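Local coordinates for protein GTP pyrophosphokinase (Chlorobaculum tepidum, PDB 3IBW) that probably makes the alarmone (p)ppGpp by transferring pyrophosphate from ATP to GTP or GDP, this fragment being its ACT domain, a likely regulatory module, at residues G7-E13 and V72-L78. The protein carries 1 engineered substitution. Sequence-based numbering, arbitrary orientation.
Sequences GIRIVGE and VFTVERL
Arg9 and Glu76 form the central hydrogen-bonded pair of two antiparallel strands, 7-13 and 72-78: Arg9 N reaches Glu76 O at 2.8 Å, and Glu76 N returns to Arg9 O at 3.0 Å. Val11 pairs likewise with Thr74, but its carbonyl is gripped twice, Val11 O accepting from Phe73 N at 2.7 Å and, less closely, from Thr74 N. This is a classic beta bulge, which shifts the register by one and brings Phe73 CE2 against the backbone of Gly12. Gly12 CA lies only 4.0 Å from Val72 CA, so a side chain on Gly12 would press on the Val72 backbone.

On the solvent-facing side the long polar chains suit water. Arg9 and Glu76 run alongside each other, but no direct salt bridge forms, NE lying 4.4 Å from OE2; a water joins Glu76 OE2 to Arg9 O and Thr74 OG1. Arg9 NH1 instead binds Asn48 OD1. Leu78, with CG anti to its carbonyl carbon (chi1 -75°), lays CD2 on Arg9 CB at 3.8 Å; a serine here would probably leave the Arg9 stem without this apolar cover.

Beneath, branched Ile8 and Ile10 meet Val75 and Val72, Ile8 CG2 touching Val75 CG1 at 3.7 Å. They face helices 56-67 and 18-28 in the ACT ferredoxin-like fold, where strand 4-13 lies between edge strand 72-78 and strand 44-53.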
loop_
_atom_site.group_PDB
_atom_site.type_symbol
_atom_site.label_atom_id
_atom_site.label_comp_id
_atom_site.label_asym_id
_atom_site.label_seq_id
_atom_site.Cartn_x
_atom_site.Cartn_y
_atom_site.Cartn_z
ATOM N N GLY A 7 -14.272 -3.467 2.607
ATOM C CA GLY A 7 -13.158 -4.159 1.988
ATOM C C GLY A 7 -13.234 -4.072 0.475
ATOM O O GLY A 7 -14.327 -4.086 -0.100
ATOM N N ILE A 8 -12.072 -3.978 -0.168
ATOM C CA ILE A 8 -11.983 -3.898 -1.627
ATOM C C ILE A 8 -10.884 -4.854 -2.092
ATOM O O ILE A 8 -9.801 -4.886 -1.510
ATOM C CB ILE A 8 -11.563 -2.482 -2.123
ATOM C CG1 ILE A 8 -12.569 -1.420 -1.677
ATOM C CG2 ILE A 8 -11.438 -2.484 -3.647
ATOM C CD1 ILE A 8 -12.133 -0.007 -2.034
ATOM N N ARG A 9 -11.163 -5.631 -3.132
ATOM C CA ARG A 9 -10.163 -6.543 -3.669
ATOM C C ARG A 9 -9.856 -6.158 -5.108
ATOM O O ARG A 9 -10.764 -6.017 -5.930
ATOM C CB ARG A 9 -10.649 -7.990 -3.622
ATOM C CG ARG A 9 -9.718 -8.967 -4.345
ATOM C CD ARG A 9 -10.052 -10.399 -3.973
ATOM N NE ARG A 9 -9.328 -11.392 -4.766
ATOM C CZ ARG A 9 -8.118 -11.859 -4.477
ATOM N NH1 ARG A 9 -7.464 -11.413 -3.413
ATOM N NH2 ARG A 9 -7.574 -12.800 -5.238
ATOM N N ILE A 10 -8.570 -5.989 -5.400
ATOM C CA ILE A 10 -8.116 -5.626 -6.738
ATOM C C ILE A 10 -7.192 -6.722 -7.262
ATOM O O ILE A 10 -6.343 -7.228 -6.528
ATOM C CB ILE A 10 -7.307 -4.300 -6.723
ATOM C CG1 ILE A 10 -8.133 -3.189 -6.077
ATOM C CG2 ILE A 10 -6.892 -3.900 -8.145
ATOM C CD1 ILE A 10 -7.631 -2.791 -4.704
ATOM N N VAL A 11 -7.374 -7.098 -8.524
ATOM C CA VAL A 11 -6.524 -8.101 -9.158
ATOM C C VAL A 11 -6.122 -7.468 -10.496
ATOM O O VAL A 11 -6.971 -6.946 -11.229
ATOM C CB VAL A 11 -7.271 -9.443 -9.392
ATOM C CG1 VAL A 11 -6.305 -10.466 -10.010
ATOM C CG2 VAL A 11 -7.829 -9.974 -8.068
ATOM N N GLY A 12 -4.829 -7.504 -10.804
ATOM C CA GLY A 12 -4.342 -6.908 -12.035
ATOM C C GLY A 12 -3.047 -7.523 -12.529
ATOM O O GLY A 12 -2.520 -8.443 -11.915
ATOM N N GLU A 13 -2.527 -6.996 -13.631
ATOM C CA GLU A 13 -1.294 -7.508 -14.218
ATOM C C GLU A 13 -0.065 -7.002 -13.478
ATOM O O GLU A 13 0.005 -5.834 -13.113
ATOM C CB GLU A 13 -1.210 -7.099 -15.694
ATOM C CG GLU A 13 -1.182 -5.595 -15.914
ATOM C CD GLU A 13 -1.049 -5.214 -17.381
ATOM O OE1 GLU A 13 -1.351 -6.059 -18.245
ATOM O OE2 GLU A 13 -0.646 -4.066 -17.666
ATOM N N VAL A 72 -5.653 -3.233 -14.623
ATOM C CA VAL A 72 -6.441 -3.855 -13.553
ATOM C C VAL A 72 -7.489 -4.754 -14.219
ATOM O O VAL A 72 -8.147 -4.343 -15.185
ATOM C CB VAL A 72 -7.184 -2.801 -12.684
ATOM C CG1 VAL A 72 -8.184 -3.498 -11.748
ATOM C CG2 VAL A 72 -6.181 -1.995 -11.868
ATOM N N PHE A 73 -7.642 -5.976 -13.713
ATOM C CA PHE A 73 -8.628 -6.900 -14.265
ATOM C C PHE A 73 -9.978 -6.780 -13.571
ATOM O O PHE A 73 -11.005 -6.638 -14.231
ATOM C CB PHE A 73 -8.145 -8.348 -14.157
ATOM C CG PHE A 73 -6.889 -8.621 -14.929
ATOM C CD1 PHE A 73 -6.741 -8.143 -16.226
ATOM C CD2 PHE A 73 -5.857 -9.356 -14.364
ATOM C CE1 PHE A 73 -5.579 -8.393 -16.950
ATOM C CE2 PHE A 73 -4.688 -9.609 -15.081
ATOM C CZ PHE A 73 -4.551 -9.125 -16.375
ATOM N N THR A 74 -9.971 -6.815 -12.240
ATOM C CA THR A 74 -11.206 -6.728 -11.466
ATOM C C THR A 74 -11.051 -5.920 -10.178
ATOM O O THR A 74 -9.962 -5.830 -9.615
ATOM C CB THR A 74 -11.709 -8.149 -11.030
ATOM O OG1 THR A 74 -10.723 -8.776 -10.193
ATOM C CG2 THR A 74 -11.966 -9.046 -12.246
ATOM N N VAL A 75 -12.152 -5.320 -9.737
ATOM C CA VAL A 75 -12.205 -4.583 -8.480
ATOM C C VAL A 75 -13.584 -4.964 -7.933
ATOM O O VAL A 75 -14.604 -4.773 -8.603
ATOM C CB VAL A 75 -12.133 -3.050 -8.655
ATOM C CG1 VAL A 75 -12.232 -2.377 -7.280
ATOM C CG2 VAL A 75 -10.826 -2.668 -9.334
ATOM N N GLU A 76 -13.616 -5.517 -6.730
ATOM C CA GLU A 76 -14.877 -5.925 -6.123
ATOM C C GLU A 76 -14.863 -5.582 -4.647
ATOM O O GLU A 76 -13.797 -5.450 -4.042
ATOM C CB GLU A 76 -15.083 -7.444 -6.282
ATOM C CG GLU A 76 -14.220 -8.297 -5.341
ATOM C CD GLU A 76 -14.000 -9.729 -5.829
ATOM O OE1 GLU A 76 -14.780 -10.631 -5.451
ATOM O OE2 GLU A 76 -13.048 -9.942 -6.611
ATOM N N ARG A 77 -16.049 -5.414 -4.076
ATOM C CA ARG A 77 -16.158 -5.142 -2.654
ATOM C C ARG A 77 -16.087 -6.495 -1.927
ATOM O O ARG A 77 -16.714 -7.476 -2.337
ATOM C CB ARG A 77 -17.491 -4.477 -2.332
ATOM C CG ARG A 77 -17.663 -4.168 -0.864
ATOM C CD ARG A 77 -18.937 -3.397 -0.648
ATOM N NE ARG A 77 -19.220 -3.238 0.768
ATOM C CZ ARG A 77 -20.256 -2.562 1.243
ATOM N NH1 ARG A 77 -21.104 -1.984 0.403
ATOM N NH2 ARG A 77 -20.452 -2.483 2.553
ATOM N N LEU A 78 -15.319 -6.531 -0.845
ATOM C CA LEU A 78 -15.150 -7.736 -0.035
ATOM C C LEU A 78 -16.138 -7.742 1.121
ATOM O O LEU A 78 -16.528 -6.681 1.608
ATOM C CB LEU A 78 -13.745 -7.779 0.570
ATOM C CG LEU A 78 -12.543 -8.125 -0.305
ATOM C CD1 LEU A 78 -11.266 -8.023 0.518
ATOM C CD2 LEU A 78 -12.712 -9.539 -0.860
HETATM O O HOH W 1 -17.081 -4.241 2.596
HETATM O O HOH W 2 -11.255 -8.131 -7.576
HETATM O O HOH W 3 -11.198 -11.486 -6.891
#